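Local structure of AcrH (Aeromonas hydrophila, 3WXX) at residues A[34-39]-A[46-51]. The protein binds the translocator AopB and probably serves as its chaperone in type III secretion. The protein carries 1 engineered substitution. Residues are numbered along the deposited sequence; the frame is centred on the assembly and turned at random.
Sequences FNQYHA and HKIFQA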
loop_
_atom_site.group_PDB
_atom_site.type_symbol
_atom_site.label_atom_id
_atom_site.label_comp_id
_atom_site.label_asym_id
_atom_site.label_seq_id
_atom_site.Cartn_x
_atom_site.Cartn_y
_atom_site.Cartn_z
ATOM N N PHE A 34 12.297 -9.295 7.405
ATOM C CA PHE A 34 12.653 -8.688 8.673
ATOM C C PHE A 34 14.165 -8.794 9.026
ATOM O O PHE A 34 14.758 -7.844 9.574
ATOM C CB PHE A 34 11.833 -9.368 9.752
ATOM C CG PHE A 34 12.215 -8.993 11.125
ATOM C CD1 PHE A 34 13.231 -9.652 11.756
ATOM C CD2 PHE A 34 11.537 -7.997 11.800
ATOM C CE1 PHE A 34 13.572 -9.327 13.052
ATOM C CE2 PHE A 34 11.867 -7.665 13.103
ATOM C CZ PHE A 34 12.890 -8.342 13.734
ATOM N N ASN A 35 14.780 -9.956 8.769
ATOM C CA ASN A 35 16.212 -10.090 9.028
ATOM C C ASN A 35 16.999 -9.225 8.052
ATOM O O ASN A 35 17.895 -8.475 8.460
ATOM C CB ASN A 35 16.694 -11.526 8.911
ATOM C CG ASN A 35 16.086 -12.420 9.945
ATOM O OD1 ASN A 35 15.737 -11.988 11.019
ATOM N ND2 ASN A 35 15.848 -13.669 9.568
ATOM N N GLN A 36 16.676 -9.324 6.770
ATOM C CA GLN A 36 17.383 -8.523 5.794
ATOM C C GLN A 36 17.351 -7.025 6.116
ATOM O O GLN A 36 18.328 -6.302 5.905
ATOM C CB GLN A 36 16.827 -8.783 4.395
ATOM C CG GLN A 36 17.074 -10.198 3.903
ATOM C CD GLN A 36 18.549 -10.459 3.670
ATOM O OE1 GLN A 36 19.342 -10.461 4.620
ATOM N NE2 GLN A 36 18.931 -10.653 2.410
ATOM N N TYR A 37 16.207 -6.552 6.606
ATOM C CA TYR A 37 16.086 -5.140 6.925
ATOM C C TYR A 37 17.051 -4.838 8.053
ATOM O O TYR A 37 17.792 -3.860 7.983
ATOM C CB TYR A 37 14.646 -4.784 7.303
ATOM C CG TYR A 37 14.476 -3.451 7.967
ATOM C CD1 TYR A 37 14.570 -2.290 7.242
ATOM C CD2 TYR A 37 14.228 -3.348 9.325
ATOM C CE1 TYR A 37 14.432 -1.058 7.832
ATOM C CE2 TYR A 37 14.080 -2.104 9.929
ATOM C CZ TYR A 37 14.175 -0.959 9.180
ATOM O OH TYR A 37 14.009 0.294 9.753
ATOM N N HIS A 38 17.051 -5.670 9.094
ATOM C CA HIS A 38 17.930 -5.428 10.243
ATOM C C HIS A 38 19.419 -5.662 9.884
ATOM O O HIS A 38 20.313 -5.087 10.509
ATOM C CB HIS A 38 17.464 -6.230 11.462
ATOM C CG HIS A 38 16.278 -5.637 12.152
ATOM N ND1 HIS A 38 16.304 -4.382 12.710
ATOM C CD2 HIS A 38 15.035 -6.128 12.393
ATOM C CE1 HIS A 38 15.126 -4.116 13.261
ATOM N NE2 HIS A 38 14.336 -5.155 13.073
ATOM N N ALA A 39 19.683 -6.460 8.859
ATOM C CA ALA A 39 21.037 -6.591 8.314
ATOM C C ALA A 39 21.495 -5.395 7.479
ATOM O O ALA A 39 22.633 -5.372 7.000
ATOM C CB ALA A 39 21.142 -7.856 7.466
ATOM N N HIS A 46 13.410 -4.458 0.763
ATOM C CA HIS A 46 12.354 -3.823 -0.011
ATOM C C HIS A 46 11.692 -4.789 -0.987
ATOM O O HIS A 46 10.482 -4.872 -1.032
ATOM C CB HIS A 46 12.864 -2.594 -0.733
ATOM C CG HIS A 46 11.788 -1.821 -1.418
ATOM N ND1 HIS A 46 11.643 -1.811 -2.781
ATOM C CD2 HIS A 46 10.780 -1.067 -0.931
ATOM C CE1 HIS A 46 10.601 -1.078 -3.105
ATOM N NE2 HIS A 46 10.067 -0.600 -2.001
ATOM N N LYS A 47 12.477 -5.536 -1.752
ATOM C CA LYS A 47 11.919 -6.481 -2.723
ATOM C C LYS A 47 11.072 -7.545 -2.058
ATOM O O LYS A 47 10.047 -7.969 -2.619
ATOM C CB LYS A 47 13.027 -7.151 -3.540
ATOM C CG LYS A 47 13.642 -6.249 -4.612
ATOM C CD LYS A 47 15.002 -6.752 -5.088
ATOM C CE LYS A 47 15.884 -5.614 -5.594
ATOM N NZ LYS A 47 17.327 -5.901 -5.347
ATOM N N ILE A 48 11.500 -7.998 -0.885
ATOM C CA ILE A 48 10.745 -9.002 -0.133
ATOM C C ILE A 48 9.416 -8.431 0.331
ATOM O O ILE A 48 8.343 -8.987 0.043
ATOM C CB ILE A 48 11.562 -9.565 1.047
ATOM C CG1 ILE A 48 12.722 -10.397 0.509
ATOM C CG2 ILE A 48 10.722 -10.463 1.956
ATOM C CD1 ILE A 48 13.832 -10.576 1.508
ATOM N N PHE A 49 9.460 -7.275 0.964
ATOM C CA PHE A 49 8.206 -6.642 1.363
ATOM C C PHE A 49 7.263 -6.317 0.184
ATOM O O PHE A 49 6.034 -6.395 0.339
ATOM C CB PHE A 49 8.470 -5.450 2.262
ATOM C CG PHE A 49 8.841 -5.864 3.648
ATOM C CD1 PHE A 49 7.880 -6.384 4.493
ATOM C CD2 PHE A 49 10.132 -5.787 4.085
ATOM C CE1 PHE A 49 8.202 -6.820 5.754
ATOM C CE2 PHE A 49 10.466 -6.212 5.356
ATOM C CZ PHE A 49 9.501 -6.736 6.186
ATOM N N GLN A 50 7.808 -6.004 -0.986
ATOM C CA GLN A 50 6.950 -5.812 -2.138
ATOM C C GLN A 50 6.158 -7.071 -2.448
ATOM O O GLN A 50 5.023 -6.986 -2.895
ATOM C CB GLN A 50 7.742 -5.428 -3.371
ATOM C CG GLN A 50 8.339 -4.039 -3.338
ATOM C CD GLN A 50 9.146 -3.766 -4.591
ATOM O OE1 GLN A 50 10.249 -4.254 -4.735
ATOM N NE2 GLN A 50 8.557 -3.044 -5.533
ATOM N N ALA A 51 6.772 -8.236 -2.279
ATOM C CA ALA A 51 6.103 -9.486 -2.606
ATOM C C ALA A 51 5.062 -9.749 -1.586
ATOM O O ALA A 51 3.936 -10.116 -1.908
ATOM C CB ALA A 51 7.097 -10.631 -2.632
#
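Phe34 meets Phe49 through its backbone: CZ of the Phe49 ring lies 4.0 Å from Phe34 N and CE2 of the same ring 4.1 Å from that nitrogen, an oblique approach. Phe49 reaches there because its CG lies beside its own backbone N and anti to the carbonyl carbon (chi1 -76°), which sends the ring across to helix 23-38. The Phe34 side chain points away from helix 42-55; one face of its ring is covered near the rim by His38 CD2, 3.4 Å above the plane. Two residues on, Gln36 CG touches Ile48 CD1 at 4.0 Å, the two side chains crossing at about a right angle. It is the aliphatic part of the glutamine that makes this contact: with the chain bent at chi2 (-67°), Gln36 CD, OE1 and NE2 all stay more than 5 Å from Ile48 CD1. Beyond the two segments Ile48 also packs on Leu29 and Leu32, and Gln36 on Glu44 and Ala45. Tyr37 sets out toward helix 42-55, but its ring turns off to AopB, where the hydroxyl is hydrogen-bonded to Val4 N of the AopB chain. The pairing joins two consecutive helices, as in a helical hairpin of the tetratricopeptide-like kind expected for this chaperone class. No hydrogen bond or salt bridge links the two segments, so they meet by van der Waals contact alone, over a small area (137 Å² buried), one backbone nitrogen lying beside a phenyl ring and the rest being apolar packing with no directional bond to fix its register.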